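Local coordinates for LysM domain protein (Mycobacterium smegmatis, PDB 4OIT) that binds mannose as a lectin, a domain-swapped dimer of the beta-prism II fold with sugar pockets on its sheets, at residues W44-N49 with F64-A69; V87-D90 with L94-Y97. One frame throughout, in Å; residues are numbered along the deposited sequence.

Contact 1 of 2, residues W44-N49 with F64-A69; sequences WSTGTN and FVLYTA. With BMA (beta-D-mannopyranose), chain I.
L66 presses one methyl, CD2, against T46 and T48 together, where one sheet of this beta-prism II lectin faces the loop leaving another. L66 and T46 meet tip to tip, with CD2 3.5 Å from T46 OG1, while T48, at a slant, sets its OG1 3.5 Å from the same methyl. Leucine suits the place because it offers the turn a branched apolar end, and threonine supplies a methyl beside a hydroxyl that ties the turn. With chi1 near +50° in both, the hydroxyls turn toward each other, and T46 OG1 donates to T48 OG1 at 2.8 Å. T48 OG1 is also bonded to G32 O, and T46 OG1 to L34 N, so both hydroxyls are satisfied. The sugar side is more open at Y67, partly exposed, while V65 is buried and packs on P72 of the second subunit, whose strand pairs with 65-67. With Q59, D61 and N63 both form a QxDxNxVxY sugar motif. V65 CG1 lies 3.4 Å above the Y67 ring plane, toward its rim, and probably helps to position the phenol. V65 CG2 touches C6 of beta-D-mannopyranose (BMA), and Y67 OH, bonded also to Q59 OE1, accepts a short bond of 2.5 Å from BMA O4.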
loop_
_atom_site.group_PDB
_atom_site.type_symbol
_atom_site.label_atom_id
_atom_site.label_comp_id
_atom_site.label_asym_id
_atom_site.label_seq_id
_atom_site.Cartn_x
_atom_site.Cartn_y
_atom_site.Cartn_z
ATOM N N TRP B 44 -1.729 25.472 -6.988
ATOM C CA TRP B 44 -2.730 24.444 -6.712
ATOM C C TRP B 44 -2.061 23.188 -6.175
ATOM O O TRP B 44 -0.910 22.890 -6.503
ATOM C CB TRP B 44 -3.519 24.089 -7.978
ATOM C CG TRP B 44 -4.534 22.995 -7.775
ATOM C CD1 TRP B 44 -5.789 23.130 -7.260
ATOM C CD2 TRP B 44 -4.374 21.605 -8.085
ATOM N NE1 TRP B 44 -6.424 21.911 -7.231
ATOM C CE2 TRP B 44 -5.577 20.957 -7.729
ATOM C CE3 TRP B 44 -3.332 20.843 -8.627
ATOM C CZ2 TRP B 44 -5.768 19.582 -7.900
ATOM C CZ3 TRP B 44 -3.521 19.474 -8.796
ATOM C CH2 TRP B 44 -4.731 18.860 -8.431
ATOM N N SER B 45 -2.794 22.463 -5.339
ATOM C CA SER B 45 -2.364 21.149 -4.886
ATOM C C SER B 45 -3.572 20.334 -4.459
ATOM O O SER B 45 -4.647 20.883 -4.228
ATOM C CB SER B 45 -1.357 21.264 -3.735
ATOM O OG SER B 45 -1.981 21.654 -2.522
ATOM N N THR B 46 -3.380 19.022 -4.362
ATOM C CA THR B 46 -4.419 18.108 -3.876
ATOM C C THR B 46 -4.578 18.152 -2.353
ATOM O O THR B 46 -5.520 17.569 -1.808
ATOM C CB THR B 46 -4.104 16.653 -4.270
ATOM O OG1 THR B 46 -2.769 16.326 -3.860
ATOM C CG2 THR B 46 -4.241 16.463 -5.772
ATOM N N GLY B 47 -3.647 18.816 -1.673
ATOM C CA GLY B 47 -3.691 18.952 -0.220
ATOM C C GLY B 47 -3.525 17.628 0.499
ATOM O O GLY B 47 -4.047 17.445 1.596
ATOM N N THR B 48 -2.785 16.712 -0.118
ATOM C CA THR B 48 -2.596 15.362 0.420
ATOM C C THR B 48 -1.266 15.216 1.164
ATOM O O THR B 48 -0.795 14.100 1.393
ATOM C CB THR B 48 -2.693 14.304 -0.698
ATOM O OG1 THR B 48 -1.850 14.680 -1.796
ATOM C CG2 THR B 48 -4.127 14.179 -1.182
ATOM N N ASN B 49 -0.666 16.347 1.537
ATOM C CA ASN B 49 0.547 16.357 2.362
ATOM C C ASN B 49 0.351 15.649 3.701
ATOM O O ASN B 49 -0.528 16.013 4.478
ATOM C CB ASN B 49 1.046 17.790 2.604
ATOM C CG ASN B 49 -0.064 18.742 3.014
ATOM O OD1 ASN B 49 -1.098 18.827 2.348
ATOM N ND2 ASN B 49 0.151 19.477 4.100
ATOM N N PHE B 64 -8.295 9.230 -12.620
ATOM C CA PHE B 64 -6.980 9.668 -12.146
ATOM C C PHE B 64 -7.010 9.679 -10.620
ATOM O O PHE B 64 -7.859 10.331 -10.021
ATOM C CB PHE B 64 -6.633 11.047 -12.715
ATOM C CG PHE B 64 -5.339 11.622 -12.194
ATOM C CD1 PHE B 64 -4.179 10.859 -12.160
ATOM C CD2 PHE B 64 -5.277 12.943 -11.765
ATOM C CE1 PHE B 64 -2.991 11.394 -11.689
ATOM C CE2 PHE B 64 -4.091 13.483 -11.295
ATOM C CZ PHE B 64 -2.947 12.708 -11.257
ATOM N N VAL B 65 -6.081 8.950 -10.004
ATOM C CA VAL B 65 -6.174 8.601 -8.589
ATOM C C VAL B 65 -4.824 8.666 -7.879
ATOM O O VAL B 65 -3.841 8.104 -8.353
ATOM C CB VAL B 65 -6.712 7.166 -8.418
ATOM C CG1 VAL B 65 -6.808 6.788 -6.947
ATOM C CG2 VAL B 65 -8.069 7.010 -9.089
ATOM N N LEU B 66 -4.798 9.340 -6.732
ATOM C CA LEU B 66 -3.647 9.306 -5.833
ATOM C C LEU B 66 -3.806 8.127 -4.882
ATOM O O LEU B 66 -4.813 8.029 -4.179
ATOM C CB LEU B 66 -3.531 10.607 -5.029
ATOM C CG LEU B 66 -2.734 11.749 -5.666
ATOM C CD1 LEU B 66 -3.316 12.164 -7.007
ATOM C CD2 LEU B 66 -2.681 12.935 -4.717
ATOM N N TYR B 67 -2.815 7.237 -4.862
ATOM C CA TYR B 67 -2.830 6.076 -3.970
ATOM C C TYR B 67 -1.785 6.211 -2.878
ATOM O O TYR B 67 -0.724 6.795 -3.091
ATOM C CB TYR B 67 -2.563 4.787 -4.745
ATOM C CG TYR B 67 -3.752 4.271 -5.512
ATOM C CD1 TYR B 67 -4.745 3.533 -4.880
ATOM C CD2 TYR B 67 -3.878 4.513 -6.872
ATOM C CE1 TYR B 67 -5.835 3.051 -5.582
ATOM C CE2 TYR B 67 -4.962 4.037 -7.583
ATOM C CZ TYR B 67 -5.937 3.308 -6.936
ATOM O OH TYR B 67 -7.014 2.835 -7.640
ATOM N N THR B 68 -2.091 5.655 -1.712
ATOM C CA THR B 68 -1.145 5.619 -0.604
ATOM C C THR B 68 -0.267 4.392 -0.737
ATOM O O THR B 68 -0.547 3.495 -1.535
ATOM C CB THR B 68 -1.840 5.557 0.769
ATOM O OG1 THR B 68 -2.448 4.271 0.949
ATOM C CG2 THR B 68 -2.892 6.653 0.902
ATOM N N ALA B 69 0.799 4.362 0.052
ATOM C CA ALA B 69 1.629 3.170 0.159
ATOM C C ALA B 69 0.961 2.198 1.110
ATOM O O ALA B 69 0.094 2.579 1.902
ATOM C CB ALA B 69 3.014 3.516 0.671
HETATM C C1 BMA I . -12.949 3.670 -8.279
HETATM C C2 BMA I . -11.971 2.928 -9.203
HETATM C C3 BMA I . -10.759 2.566 -8.358
HETATM C C4 BMA I . -10.223 3.737 -7.533
HETATM C C5 BMA I . -11.269 4.539 -6.747
HETATM C C6 BMA I . -10.674 5.927 -6.554
HETATM O O1 BMA I . -14.213 4.142 -8.836
HETATM O O2 BMA I . -11.575 3.772 -10.319
HETATM O O3 BMA I . -9.701 2.067 -9.197
HETATM O O4 BMA I . -9.291 3.222 -6.563
HETATM O O5 BMA I . -12.565 4.705 -7.350
HETATM O O6 BMA I . -11.181 6.510 -5.352
#

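Contact 2 of 2, residues V87-D90 with L94-Y97. With MAN (alpha-D-mannopyranose), chain H.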
loop_
_atom_site.group_PDB
_atom_site.type_symbol
_atom_site.label_atom_id
_atom_site.label_comp_id
_atom_site.label_asym_id
_atom_site.label_seq_id
_atom_site.Cartn_x
_atom_site.Cartn_y
_atom_site.Cartn_z
ATOM N N VAL B 87 6.623 -20.332 12.184
ATOM C CA VAL B 87 6.080 -21.655 12.486
ATOM C C VAL B 87 5.109 -21.584 13.656
ATOM O O VAL B 87 5.473 -21.132 14.744
ATOM C CB VAL B 87 7.196 -22.669 12.828
ATOM C CG1 VAL B 87 6.619 -24.066 13.013
ATOM C CG2 VAL B 87 8.260 -22.691 11.742
ATOM N N LEU B 88 3.875 -22.023 13.416
ATOM C CA LEU B 88 2.894 -22.237 14.478
ATOM C C LEU B 88 3.027 -23.690 14.930
ATOM O O LEU B 88 2.673 -24.611 14.193
ATOM C CB LEU B 88 1.472 -21.949 13.982
ATOM C CG LEU B 88 0.327 -22.147 14.985
ATOM C CD1 LEU B 88 0.492 -21.273 16.218
ATOM C CD2 LEU B 88 -1.018 -21.882 14.325
ATOM N N GLN B 89 3.538 -23.885 16.143
ATOM C CA GLN B 89 3.954 -25.209 16.616
ATOM C C GLN B 89 2.856 -25.942 17.382
ATOM O O GLN B 89 1.889 -25.336 17.839
ATOM C CB GLN B 89 5.189 -25.081 17.509
ATOM C CG GLN B 89 6.325 -24.272 16.898
ATOM C CD GLN B 89 7.633 -24.384 17.669
ATOM O OE1 GLN B 89 8.695 -24.545 17.069
ATOM N NE2 GLN B 89 7.566 -24.301 18.996
ATOM N N ASP B 90 3.036 -27.251 17.536
ATOM C CA ASP B 90 2.091 -28.093 18.280
ATOM C C ASP B 90 2.103 -27.827 19.794
ATOM O O ASP B 90 1.169 -28.214 20.492
ATOM C CB ASP B 90 2.361 -29.582 18.010
ATOM C CG ASP B 90 1.962 -30.013 16.600
ATOM O OD1 ASP B 90 0.995 -29.448 16.037
ATOM O OD2 ASP B 90 2.610 -30.930 16.053
ATOM N N LEU B 94 4.193 -19.586 18.736
ATOM C CA LEU B 94 4.393 -19.002 17.420
ATOM C C LEU B 94 5.807 -18.452 17.387
ATOM O O LEU B 94 6.141 -17.549 18.154
ATOM C CB LEU B 94 3.383 -17.884 17.150
ATOM C CG LEU B 94 3.455 -17.229 15.767
ATOM C CD1 LEU B 94 3.383 -18.253 14.643
ATOM C CD2 LEU B 94 2.337 -16.209 15.617
ATOM N N VAL B 95 6.627 -19.001 16.496
ATOM C CA VAL B 95 8.062 -18.721 16.472
ATOM C C VAL B 95 8.519 -18.333 15.071
ATOM O O VAL B 95 8.220 -19.030 14.100
ATOM C CB VAL B 95 8.877 -19.960 16.912
ATOM C CG1 VAL B 95 10.351 -19.611 17.076
ATOM C CG2 VAL B 95 8.325 -20.542 18.205
ATOM N N LEU B 96 9.247 -17.224 14.975
ATOM C CA LEU B 96 9.950 -16.872 13.747
ATOM C C LEU B 96 11.372 -17.418 13.844
ATOM O O LEU B 96 12.176 -16.948 14.658
ATOM C CB LEU B 96 9.976 -15.360 13.525
ATOM C CG LEU B 96 10.463 -14.917 12.137
ATOM C CD1 LEU B 96 9.396 -15.133 11.075
ATOM C CD2 LEU B 96 10.875 -13.457 12.164
ATOM N N TYR B 97 11.662 -18.416 13.017
ATOM C CA TYR B 97 12.964 -19.070 13.003
ATOM C C TYR B 97 13.849 -18.454 11.936
ATOM O O TYR B 97 13.423 -18.283 10.798
ATOM C CB TYR B 97 12.810 -20.567 12.728
ATOM C CG TYR B 97 12.345 -21.372 13.924
ATOM C CD1 TYR B 97 13.187 -21.589 15.011
ATOM C CD2 TYR B 97 11.068 -21.926 13.961
ATOM C CE1 TYR B 97 12.768 -22.327 16.105
ATOM C CE2 TYR B 97 10.639 -22.666 15.048
ATOM C CZ TYR B 97 11.493 -22.865 16.117
ATOM O OH TYR B 97 11.073 -23.598 17.199
HETATM C C1 MAN H . 10.217 -22.832 23.362
HETATM C C2 MAN H . 9.830 -23.941 22.375
HETATM C C3 MAN H . 10.727 -23.990 21.144
HETATM C C4 MAN H . 10.880 -22.604 20.556
HETATM C C5 MAN H . 11.405 -21.649 21.610
HETATM C C6 MAN H . 11.462 -20.241 21.037
HETATM O O1 MAN H . 11.322 -23.233 24.152
HETATM O O2 MAN H . 8.480 -23.778 21.970
HETATM O O3 MAN H . 10.185 -24.867 20.179
HETATM O O4 MAN H . 11.807 -22.659 19.495
HETATM O O5 MAN H . 10.534 -21.603 22.727
HETATM O O6 MAN H . 11.811 -19.335 22.061
#
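V87 and V95 form an antiparallel hydrogen-bonded pair, with V87 N to V95 O at 2.8 Å and V95 N to V87 O at 3.0 Å, both nearly straight, and L88 faces L94 in the next, non-hydrogen-bonded pair of the hairpin. Beta-branched valines suit these extended positions. On the face that carries them, Q89 and Y97 reach for each other from opposite directions to form part of a mannose pocket, which D91 and N93 complete with further hydrogen bonds. Q89 leaves its backbone with chi1 -51° and then runs extended, which brings OE1 to the edge of the phenol, in the plane of the ring, where it accepts a hydrogen bond of 2.6 Å from Y97 OH. The amide and ring planes stand 40° apart. Because the tyrosine proton is spent on the glutamine, Y97 OH can accept from O4 of alpha-D-mannopyranose (MAN), also at 2.6 Å. The other end of the amide donates: Q89 NE2 binds MAN O3 at 2.9 Å, and D91 OD1 helps fix its turn. Glutamine fits here because one flat group offers both an acceptor and a donor. V95 CG1 sits 3.5 Å over the centre of the Y97 ring, and V87 CG2 meets its edge at CD2, so two valines pack against the phenol. On the far face L94 CD1 packs against L88 CB, and L94 also rests on L86 and W104. Strand 101-105 pairs beyond 94-98, while on the other flank V87 continues the sheet into a strand of the second subunit, whose L26 packs on L94.

In the fold
After strands 4-6 and 10-12, the latter a member of the sheet that holds 64-68, the chain builds the sheet of strands 16-18 to 41-45, and contact 1 then joins the turn after it to strand 64-68. It closes a loop that carries strand 53-58 and ties two sheets of the prism together. Contact 2 opens later, after strand 72-75, and closes the short 89-93 connection of hairpin 85-88/94-98. The two follow in series, neither nested nor crossed, on opposite sides of the chain's centre, with their centres about 40 Å apart. This spread fits a domain-swapped dimer: at both contacts a strand ladder continues into the second subunit, which helps complete each chain's sheets.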